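Local coordinates for protein purine nucleosidase, (IunH-1) (Sulfolobus solfataricus, PDB 3T8J) that belongs to the inosine-uridine preferring nucleoside hydrolase family and carries a sodium ion in its mixed alpha/beta fold, at residues Ile73-Glu76 / Lys77-Gly80. Sequence-based numbering, arbitrary orientation.
Sequences ITVE and KVHG
V75 O faces two amide groups of the single helical turn that follows it, and these bonds close the turn from V75 to H79. V78 N lies 2.9 Å from V75 O but 59° out of the carbonyl plane, so this i to i+3 bond comes in above the group and misses the lone pairs. H79 N approaches V75 O at 3.3 Å within the carbonyl plane, with a C=O...N angle of 156°, the i to i+4 bond of an alpha-helix. One residue on, G80 N reaches E76 O at 2.8 Å, a weak i to i+4 bond. G80 then leaves helical geometry with positive phi, where a side chain would be pressed against the preceding carbonyl O.

Among the side chains, V75 CB packs against V78 CG2 at 3.8 Å. V75 and H79 run alongside one another: V75 CG2 meets the imidazole at its edge, in the ring plane, 3.8 Å from H79 CD2. V78 CG1 sits over one face of that ring, nearer its border than its centre. With chi1 at -57°, the imidazole is anti to its own carbonyl carbon and turned back alongside V75; its ND1 is hydrogen-bonded to E12 OE1, a second hold on its orientation. E76 CB lies 3.6 Å from G80 O, a van der Waals contact. The extended K77 chain carries NZ to a hydrogen bond with D280 O of the second subunit.

V75 occupies the N-cap position of helix 76-79, a short turn in the connection after strand 60-62. The turn links the N37 loop, through a V75-N37 backbone hydrogen bond, to helix 209-227, where K77 O bonds H220 NE2 and V78 packs on Y221 and Y224. In this nucleoside hydrolase fold it brings the H79 side chain to about 8 Å from the bound sodium ion.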
ATOM      1  N   ILE A  73       2.216  16.052 -12.611  1.00 21.25           N
ATOM      2  CA  ILE A  73       3.061  17.148 -13.121  1.00 22.12           C
ATOM      3  C   ILE A  73       2.888  17.258 -14.624  1.00 21.83           C
ATOM      4  O   ILE A  73       2.756  16.233 -15.330  1.00 21.89           O
ATOM      5  CB  ILE A  73       4.544  16.957 -12.761  1.00 23.09           C
ATOM      6  CG1 ILE A  73       5.109  15.656 -13.323  1.00 23.86           C
ATOM      7  CG2 ILE A  73       4.723  16.968 -11.230  1.00 25.24           C
ATOM      8  CD1 ILE A  73       6.637  15.548 -13.263  1.00 26.94           C
ATOM      9  N   THR A  74       2.863  18.503 -15.125  1.00 21.49           N
ATOM     10  CA  THR A  74       3.044  18.731 -16.540  1.00 21.59           C
ATOM     11  C   THR A  74       4.530  18.518 -16.913  1.00 22.63           C
ATOM     12  O   THR A  74       5.404  18.498 -16.028  1.00 24.92           O
ATOM     13  CB  THR A  74       2.558  20.110 -16.945  1.00 22.80           C
ATOM     14  OG1 THR A  74       3.245  21.091 -16.151  1.00 23.85           O
ATOM     15  CG2 THR A  74       1.023  20.233 -16.759  1.00 23.82           C
ATOM     16  N   VAL A  75       4.793  18.344 -18.205  1.00 22.21           N
ATOM     17  CA  VAL A  75       6.133  18.099 -18.727  1.00 23.16           C
ATOM     18  C   VAL A  75       6.505  19.057 -19.898  1.00 24.21           C
ATOM     19  O   VAL A  75       6.883  18.632 -21.004  1.00 23.84           O
ATOM     20  CB  VAL A  75       6.354  16.614 -19.075  1.00 22.90           C
ATOM     21  CG1 VAL A  75       6.527  15.792 -17.766  1.00 24.42           C
ATOM     22  CG2 VAL A  75       5.199  16.076 -19.916  1.00 23.93           C
ATOM     23  N   GLU A  76       6.398  20.360 -19.640  0.50 24.31           N
ATOM     24  CA  GLU A  76       6.828  21.348 -20.631  0.50 25.34           C
ATOM     25  C   GLU A  76       8.335  21.247 -20.911  0.50 25.50           C
ATOM     26  O   GLU A  76       8.784  21.680 -21.974  0.50 26.96           O
ATOM     27  CB  GLU A  76       6.374  22.768 -20.240  0.50 26.16           C
ATOM     28  CG  GLU A  76       4.839  22.925 -20.374  0.50 25.82           C
ATOM     29  CD  GLU A  76       4.231  24.056 -19.555  0.50 27.62           C
ATOM     30  OE1 GLU A  76       4.959  24.993 -19.182  0.50 28.53           O
ATOM     31  OE2 GLU A  76       3.005  24.012 -19.287  0.50 24.12           O
ATOM     32  N   LYS A  77       9.117  20.652 -20.003  1.00 25.17           N
ATOM     33  CA  LYS A  77      10.538  20.398 -20.301  1.00 26.50           C
ATOM     34  C   LYS A  77      10.689  19.440 -21.500  1.00 26.93           C
ATOM     35  O   LYS A  77      11.661  19.507 -22.262  1.00 28.66           O
ATOM     36  CB  LYS A  77      11.299  19.888 -19.065  1.00 27.15           C
ATOM     37  CG  LYS A  77      10.924  18.475 -18.588  1.00 26.61           C
ATOM     38  CD  LYS A  77      11.667  18.077 -17.334  1.00 27.31           C
ATOM     39  CE  LYS A  77      11.265  16.704 -16.802  1.00 27.76           C
ATOM     40  NZ  LYS A  77      12.088  16.368 -15.578  1.00 29.04           N
ATOM     41  N   VAL A  78       9.730  18.511 -21.637  1.00 25.33           N
ATOM     42  CA  VAL A  78       9.781  17.510 -22.679  1.00 25.98           C
ATOM     43  C   VAL A  78       9.277  18.060 -24.015  1.00 25.75           C
ATOM     44  O   VAL A  78       9.878  17.795 -25.058  1.00 27.56           O
ATOM     45  CB  VAL A  78       8.913  16.268 -22.267  1.00 24.87           C
ATOM     46  CG1 VAL A  78       8.841  15.239 -23.410  1.00 25.97           C
ATOM     47  CG2 VAL A  78       9.439  15.597 -20.975  1.00 25.90           C
ATOM     48  N   HIS A  79       8.178  18.811 -23.987  1.00 30.89           N
ATOM     49  CA  HIS A  79       7.448  19.216 -25.213  1.00 31.01           C
ATOM     50  C   HIS A  79       7.555  20.702 -25.556  1.00 33.79           C
ATOM     51  O   HIS A  79       7.045  21.122 -26.590  1.00 35.75           O
ATOM     52  CB  HIS A  79       5.949  18.869 -25.095  1.00 29.06           C
ATOM     53  CG  HIS A  79       5.681  17.424 -24.824  1.00 29.17           C
ATOM     54  ND1 HIS A  79       5.692  16.466 -25.820  1.00 28.23           N
ATOM     55  CD2 HIS A  79       5.411  16.766 -23.672  1.00 29.74           C
ATOM     56  CE1 HIS A  79       5.443  15.281 -25.289  1.00 29.91           C
ATOM     57  NE2 HIS A  79       5.280  15.431 -23.983  1.00 31.22           N
ATOM     58  N   GLY A  80       8.193  21.489 -24.703  1.00 33.72           N
ATOM     59  CA  GLY A  80       8.175  22.957 -24.817  1.00 35.35           C
ATOM     60  C   GLY A  80       6.985  23.573 -24.098  1.00 34.23           C
ATOM     61  O   GLY A  80       5.979  22.905 -23.862  1.00 32.31           O
TER